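Long-range contact in putative cytochrome P450 154A1 (Streptomyces coelicolor, PDB 1ODO), which belongs to the cytochrome P450 family and binds haem (iron protoporphyrin IX) and, in this crystal, 4-phenyl-1H-imidazole: residues His21-Val35 / Glu313-Pro326. Sequence-based numbering, arbitrary orientation.
With HEM (protoporphyrin IX containing Fe), chain B.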
loop_
_atom_site.group_PDB
_atom_site.type_symbol
_atom_site.label_atom_id
_atom_site.label_comp_id
_atom_site.label_asym_id
_atom_site.label_seq_id
_atom_site.Cartn_x
_atom_site.Cartn_y
_atom_site.Cartn_z
ATOM N N HIS A 21 -0.558 2.466 17.734
ATOM C CA HIS A 21 0.837 2.018 17.706
ATOM C C HIS A 21 1.317 1.745 19.128
ATOM O O HIS A 21 1.912 0.707 19.413
ATOM C CB HIS A 21 1.774 3.082 17.117
ATOM C CG HIS A 21 1.501 3.427 15.688
ATOM N ND1 HIS A 21 0.858 2.573 14.820
ATOM C CD2 HIS A 21 1.825 4.526 14.965
ATOM C CE1 HIS A 21 0.796 3.129 13.624
ATOM N NE2 HIS A 21 1.377 4.314 13.683
ATOM N N ARG A 22 1.065 2.702 20.012
ATOM C CA ARG A 22 1.478 2.571 21.403
ATOM C C ARG A 22 0.799 1.413 22.115
ATOM O O ARG A 22 1.446 0.651 22.826
ATOM C CB ARG A 22 1.205 3.877 22.151
ATOM C CG ARG A 22 1.810 5.086 21.467
ATOM C CD ARG A 22 1.614 6.358 22.278
ATOM N NE ARG A 22 2.082 7.528 21.542
ATOM C CZ ARG A 22 3.306 7.653 21.030
ATOM N NH1 ARG A 22 4.197 6.678 21.173
ATOM N NH2 ARG A 22 3.640 8.754 20.372
ATOM N N THR A 23 -0.508 1.282 21.918
ATOM C CA THR A 23 -1.262 0.213 22.551
ATOM C C THR A 23 -0.736 -1.157 22.128
ATOM O O THR A 23 -0.585 -2.058 22.956
ATOM C CB THR A 23 -2.756 0.329 22.203
ATOM O OG1 THR A 23 -3.229 1.626 22.594
ATOM C CG2 THR A 23 -3.561 -0.740 22.930
ATOM N N LEU A 24 -0.447 -1.316 20.841
ATOM C CA LEU A 24 0.062 -2.589 20.359
ATOM C C LEU A 24 1.455 -2.874 20.906
ATOM O O LEU A 24 1.723 -3.970 21.393
ATOM C CB LEU A 24 0.098 -2.604 18.829
ATOM C CG LEU A 24 -1.234 -2.803 18.101
ATOM C CD1 LEU A 24 -1.061 -2.520 16.606
ATOM C CD2 LEU A 24 -1.719 -4.238 18.327
ATOM N N ARG A 25 2.348 -1.890 20.832
ATOM C CA ARG A 25 3.700 -2.098 21.332
ATOM C C ARG A 25 3.743 -2.310 22.850
ATOM O O ARG A 25 4.733 -2.802 23.392
ATOM C CB ARG A 25 4.611 -0.937 20.911
ATOM C CG ARG A 25 4.964 -0.946 19.409
ATOM C CD ARG A 25 6.315 -0.280 19.167
ATOM N NE ARG A 25 6.350 1.038 19.790
ATOM C CZ ARG A 25 5.922 2.156 19.216
ATOM N NH1 ARG A 25 5.439 2.135 17.977
ATOM N NH2 ARG A 25 5.929 3.292 19.904
ATOM N N GLU A 26 2.659 -1.948 23.526
ATOM C CA GLU A 26 2.558 -2.103 24.975
ATOM C C GLU A 26 2.552 -3.600 25.322
ATOM O O GLU A 26 2.898 -3.997 26.436
ATOM C CB GLU A 26 1.256 -1.448 25.447
ATOM C CG GLU A 26 1.007 -1.449 26.928
ATOM C CD GLU A 26 -0.320 -0.788 27.273
ATOM O OE1 GLU A 26 -0.623 0.271 26.686
ATOM O OE2 GLU A 26 -1.053 -1.325 28.131
ATOM N N GLY A 27 2.164 -4.428 24.354
ATOM C CA GLY A 27 2.119 -5.863 24.585
ATOM C C GLY A 27 3.419 -6.605 24.325
ATOM O O GLY A 27 3.462 -7.833 24.377
ATOM N N GLY A 28 4.486 -5.864 24.057
ATOM C CA GLY A 28 5.761 -6.503 23.794
ATOM C C GLY A 28 5.918 -6.740 22.302
ATOM O O GLY A 28 5.233 -6.104 21.493
ATOM N N PRO A 29 6.795 -7.668 21.904
ATOM C CA PRO A 29 7.021 -7.962 20.485
ATOM C C PRO A 29 5.787 -8.401 19.702
ATOM O O PRO A 29 5.668 -8.101 18.514
ATOM C CB PRO A 29 8.116 -9.031 20.523
ATOM C CG PRO A 29 7.934 -9.678 21.871
ATOM C CD PRO A 29 7.655 -8.502 22.761
ATOM N N ALA A 30 4.865 -9.095 20.364
ATOM C CA ALA A 30 3.651 -9.559 19.698
ATOM C C ALA A 30 2.445 -9.531 20.629
ATOM O O ALA A 30 2.582 -9.678 21.845
ATOM C CB ALA A 30 3.864 -10.980 19.164
ATOM N N THR A 31 1.262 -9.340 20.047
ATOM C CA THR A 31 0.021 -9.292 20.806
ATOM C C THR A 31 -1.102 -9.970 20.028
ATOM O O THR A 31 -1.211 -9.808 18.812
ATOM C CB THR A 31 -0.430 -7.835 21.089
ATOM O OG1 THR A 31 0.570 -7.151 21.850
ATOM C CG2 THR A 31 -1.741 -7.833 21.869
ATOM N N TRP A 32 -1.928 -10.729 20.740
ATOM C CA TRP A 32 -3.056 -11.434 20.138
ATOM C C TRP A 32 -4.125 -10.355 19.940
ATOM O O TRP A 32 -4.567 -9.729 20.904
ATOM C CB TRP A 32 -3.544 -12.526 21.104
ATOM C CG TRP A 32 -4.585 -13.478 20.567
ATOM C CD1 TRP A 32 -5.832 -13.699 21.081
ATOM C CD2 TRP A 32 -4.438 -14.393 19.472
ATOM N NE1 TRP A 32 -6.468 -14.698 20.381
ATOM C CE2 TRP A 32 -5.636 -15.142 19.387
ATOM C CE3 TRP A 32 -3.411 -14.655 18.554
ATOM C CZ2 TRP A 32 -5.833 -16.136 18.422
ATOM C CZ3 TRP A 32 -3.609 -15.645 17.593
ATOM C CH2 TRP A 32 -4.812 -16.373 17.538
ATOM N N VAL A 33 -4.522 -10.121 18.692
ATOM C CA VAL A 33 -5.529 -9.107 18.402
ATOM C C VAL A 33 -6.698 -9.648 17.587
ATOM O O VAL A 33 -6.677 -10.785 17.111
ATOM C CB VAL A 33 -4.918 -7.916 17.610
ATOM C CG1 VAL A 33 -3.750 -7.302 18.382
ATOM C CG2 VAL A 33 -4.449 -8.395 16.234
ATOM N N ASP A 34 -7.721 -8.815 17.434
ATOM C CA ASP A 34 -8.899 -9.187 16.673
ATOM C C ASP A 34 -8.980 -8.246 15.477
ATOM O O ASP A 34 -8.981 -7.025 15.635
ATOM C CB ASP A 34 -10.163 -9.045 17.523
ATOM C CG ASP A 34 -11.424 -9.334 16.737
ATOM O OD1 ASP A 34 -12.054 -10.383 16.985
ATOM O OD2 ASP A 34 -11.775 -8.516 15.860
ATOM N N VAL A 35 -9.023 -8.821 14.281
ATOM C CA VAL A 35 -9.105 -8.037 13.051
ATOM C C VAL A 35 -10.436 -8.388 12.395
ATOM O O VAL A 35 -10.546 -9.383 11.680
ATOM C CB VAL A 35 -7.946 -8.385 12.089
ATOM C CG1 VAL A 35 -8.028 -7.526 10.826
ATOM C CG2 VAL A 35 -6.616 -8.171 12.790
ATOM N N GLU A 313 -2.044 -20.839 13.402
ATOM C CA GLU A 313 -2.531 -19.546 13.888
ATOM C C GLU A 313 -2.069 -18.426 12.960
ATOM O O GLU A 313 -0.978 -18.495 12.388
ATOM C CB GLU A 313 -2.055 -19.292 15.322
ATOM C CG GLU A 313 -2.655 -20.260 16.329
ATOM C CD GLU A 313 -2.371 -19.873 17.768
ATOM O OE1 GLU A 313 -1.269 -19.356 18.049
ATOM O OE2 GLU A 313 -3.247 -20.105 18.626
ATOM N N PRO A 314 -2.900 -17.382 12.791
ATOM C CA PRO A 314 -2.558 -16.256 11.914
ATOM C C PRO A 314 -1.542 -15.289 12.495
ATOM O O PRO A 314 -1.408 -15.155 13.713
ATOM C CB PRO A 314 -3.909 -15.569 11.668
ATOM C CG PRO A 314 -4.928 -16.615 12.037
ATOM C CD PRO A 314 -4.301 -17.279 13.226
ATOM N N ILE A 315 -0.852 -14.595 11.594
ATOM C CA ILE A 315 0.171 -13.620 11.953
ATOM C C ILE A 315 -0.085 -12.345 11.159
ATOM O O ILE A 315 -0.122 -12.370 9.929
ATOM C CB ILE A 315 1.572 -14.150 11.606
ATOM C CG1 ILE A 315 1.871 -15.393 12.443
ATOM C CG2 ILE A 315 2.621 -13.057 11.828
ATOM C CD1 ILE A 315 3.122 -16.142 12.014
ATOM N N LEU A 316 -0.265 -11.238 11.870
ATOM C CA LEU A 316 -0.521 -9.945 11.244
ATOM C C LEU A 316 0.694 -9.026 11.359
ATOM O O LEU A 316 1.060 -8.613 12.454
ATOM C CB LEU A 316 -1.720 -9.273 11.919
ATOM C CG LEU A 316 -2.159 -7.916 11.359
ATOM C CD1 LEU A 316 -2.914 -8.116 10.045
ATOM C CD2 LEU A 316 -3.046 -7.219 12.385
ATOM N N ALA A 317 1.317 -8.705 10.233
ATOM C CA ALA A 317 2.485 -7.830 10.253
ATOM C C ALA A 317 2.004 -6.397 10.458
ATOM O O ALA A 317 1.294 -5.852 9.612
ATOM C CB ALA A 317 3.255 -7.950 8.940
ATOM N N SER A 318 2.375 -5.801 11.589
ATOM C CA SER A 318 1.981 -4.427 11.908
ATOM C C SER A 318 3.159 -3.494 11.630
ATOM O O SER A 318 3.858 -3.042 12.539
ATOM C CB SER A 318 1.540 -4.349 13.374
ATOM O OG SER A 318 0.351 -5.105 13.569
ATOM N N TYR A 319 3.353 -3.214 10.345
ATOM C CA TYR A 319 4.426 -2.359 9.849
ATOM C C TYR A 319 4.547 -0.940 10.379
ATOM O O TYR A 319 5.652 -0.491 10.702
ATOM C CB TYR A 319 4.347 -2.322 8.323
ATOM C CG TYR A 319 4.586 -3.670 7.683
ATOM C CD1 TYR A 319 3.852 -4.073 6.570
ATOM C CD2 TYR A 319 5.574 -4.528 8.167
ATOM C CE1 TYR A 319 4.097 -5.299 5.951
ATOM C CE2 TYR A 319 5.830 -5.755 7.554
ATOM C CZ TYR A 319 5.087 -6.129 6.445
ATOM O OH TYR A 319 5.337 -7.336 5.830
ATOM N N ALA A 320 3.428 -0.225 10.449
ATOM C CA ALA A 320 3.442 1.148 10.938
ATOM C C ALA A 320 3.975 1.225 12.363
ATOM O O ALA A 320 4.831 2.059 12.662
ATOM C CB ALA A 320 2.039 1.747 10.865
ATOM N N ALA A 321 3.477 0.351 13.233
ATOM C CA ALA A 321 3.914 0.332 14.629
ATOM C C ALA A 321 5.375 -0.095 14.727
ATOM O O ALA A 321 6.133 0.434 15.544
ATOM C CB ALA A 321 3.037 -0.617 15.440
ATOM N N ALA A 322 5.765 -1.052 13.889
ATOM C CA ALA A 322 7.134 -1.553 13.879
ATOM C C ALA A 322 8.126 -0.485 13.424
ATOM O O ALA A 322 9.244 -0.408 13.941
ATOM C CB ALA A 322 7.237 -2.779 12.972
ATOM N N ASN A 323 7.721 0.338 12.461
ATOM C CA ASN A 323 8.599 1.390 11.956
ATOM C C ASN A 323 8.944 2.406 13.042
ATOM O O ASN A 323 9.905 3.160 12.905
ATOM C CB ASN A 323 7.951 2.130 10.785
ATOM C CG ASN A 323 7.990 1.338 9.488
ATOM O OD1 ASN A 323 8.648 0.301 9.388
ATOM N ND2 ASN A 323 7.291 1.843 8.474
ATOM N N ARG A 324 8.151 2.424 14.111
ATOM C CA ARG A 324 8.374 3.352 15.220
ATOM C C ARG A 324 8.853 2.659 16.488
ATOM O O ARG A 324 8.796 3.235 17.578
ATOM C CB ARG A 324 7.084 4.129 15.512
ATOM C CG ARG A 324 6.729 5.180 14.447
ATOM C CD ARG A 324 5.244 5.520 14.497
ATOM N NE ARG A 324 4.849 6.597 13.585
ATOM C CZ ARG A 324 4.568 7.838 13.977
ATOM N NH1 ARG A 324 4.647 8.162 15.263
ATOM N NH2 ARG A 324 4.173 8.746 13.095
ATOM N N HIS A 325 9.328 1.425 16.349
ATOM C CA HIS A 325 9.816 0.662 17.496
ATOM C C HIS A 325 11.064 1.353 18.044
ATOM O O HIS A 325 12.024 1.597 17.312
ATOM C CB HIS A 325 10.121 -0.775 17.067
ATOM C CG HIS A 325 10.295 -1.723 18.212
ATOM N ND1 HIS A 325 11.420 -1.730 19.008
ATOM C CD2 HIS A 325 9.484 -2.694 18.696
ATOM C CE1 HIS A 325 11.293 -2.666 19.934
ATOM N NE2 HIS A 325 10.128 -3.265 19.765
ATOM N N PRO A 326 11.064 1.672 19.351
ATOM C CA PRO A 326 12.174 2.353 20.026
ATOM C C PRO A 326 13.557 1.704 20.006
ATOM O O PRO A 326 14.554 2.380 20.267
ATOM C CB PRO A 326 11.636 2.564 21.442
ATOM C CG PRO A 326 10.742 1.382 21.637
ATOM C CD PRO A 326 10.010 1.308 20.314
HETATM C CHA HEM B . 3.057 -6.179 -1.816
HETATM C CHB HEM B . 2.629 -4.083 -6.130
HETATM C CHC HEM B . 2.846 0.267 -4.047
HETATM C CHD HEM B . 3.248 -1.840 0.252
HETATM C C1A HEM B . 2.938 -6.014 -3.174
HETATM C C2A HEM B . 2.846 -7.080 -4.167
HETATM C C3A HEM B . 2.721 -6.497 -5.368
HETATM C C4A HEM B . 2.738 -5.055 -5.169
HETATM C CMA HEM B . 2.578 -7.184 -6.738
HETATM C CAA HEM B . 2.886 -8.587 -3.834
HETATM C CBA HEM B . 4.339 -9.079 -3.705
HETATM C CGA HEM B . 4.504 -10.558 -3.361
HETATM O O1A HEM B . 3.625 -11.049 -2.568
HETATM O O2A HEM B . 5.454 -11.169 -3.849
HETATM C C1B HEM B . 2.642 -2.725 -5.948
HETATM C C2B HEM B . 2.512 -1.754 -7.019
HETATM C C3B HEM B . 2.573 -0.521 -6.438
HETATM C C4B HEM B . 2.739 -0.720 -5.016
HETATM C CMB HEM B . 2.337 -2.108 -8.511
HETATM C CAB HEM B . 2.485 0.868 -7.101
HETATM C CBB HEM B . 3.651 1.194 -8.048
HETATM C C1C HEM B . 2.986 0.065 -2.681
HETATM C C2C HEM B . 3.082 1.151 -1.693
HETATM C C3C HEM B . 3.190 0.560 -0.481
HETATM C C4C HEM B . 3.168 -0.871 -0.711
HETATM C CMC HEM B . 3.047 2.664 -2.071
HETATM C CAC HEM B . 3.310 1.168 0.941
HETATM C CBC HEM B . 4.325 2.302 1.128
HETATM C C1D HEM B . 3.228 -3.197 0.083
HETATM C C2D HEM B . 3.298 -4.179 1.140
HETATM C C3D HEM B . 3.235 -5.402 0.563
HETATM C C4D HEM B . 3.139 -5.184 -0.862
HETATM C CMD HEM B . 3.406 -3.841 2.641
HETATM C CAD HEM B . 3.234 -6.751 1.300
HETATM C CBD HEM B . 4.534 -7.205 1.971
HETATM C CGD HEM B . 4.232 -8.514 2.668
HETATM O O1D HEM B . 4.193 -8.534 3.905
HETATM O O2D HEM B . 3.992 -9.496 1.928
HETATM N NA HEM B . 2.878 -4.799 -3.814
HETATM N NB HEM B . 2.773 -2.068 -4.729
HETATM N NC HEM B . 3.047 -1.156 -2.056
HETATM N ND HEM B . 3.123 -3.827 -1.154
HETATM FE FE HEM B . 2.970 -2.969 -2.924
#
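His21 on helix 17-25 lies against Ala321 of the short helix 319-322, their CA atoms 4.7 Å apart, while strands 30-35 and 314-317 run at 97° with axes 8.8 Å apart, too far for direct pairing. The imidazole of His21 spreads over the helix 319-322 backbone: Ala321 CA makes an off-centre CH-pi contact 4.2 Å from the ring centroid, and CE1 presses on Ala320 CB at 3.3 Å. At the ring's CD2 corner passes the extended chain of Arg324, its guanidinium tilted from the imidazole plane. One turn on, Arg25 bends at chi3 (-52°), which brings NH1 to Ala321 O at 3.0 Å. This bond lies in the carbonyl plane on a lone pair but is bent at the hydrogen (138°); the same oxygen also accepts from Arg324 N, so two donors grip it. Arg324 O sits over the centre of one guanidinium face of Arg25, and Pro326 CD packs against NE at 3.7 Å. Beyond the helices the contact is mostly apolar: Val35 CG2 meets Leu316 CD2 at 3.7 Å, Val33 touches the same methyl, and Trp32 CH2 reaches both the Pro314 ring and the Glu313 carboxylate, whose OE1 bonds to Ala310 N and Trp41 NE1. From the far side of helix 319-322, Tyr319 OH donates to haem propionate O1D (2.5 Å). Asp333 salt-bridges Arg22 and Arg324, and Ser318 OG bonds to Ser42 and His291. Strand 38-43 lies between strands 30-35 and 314-317 in the mixed sheet of the P450 fold's strand-rich part, and helix 17-25 packs against helix 319-322 beside it, joining the N-terminal region to the haem-propionate side.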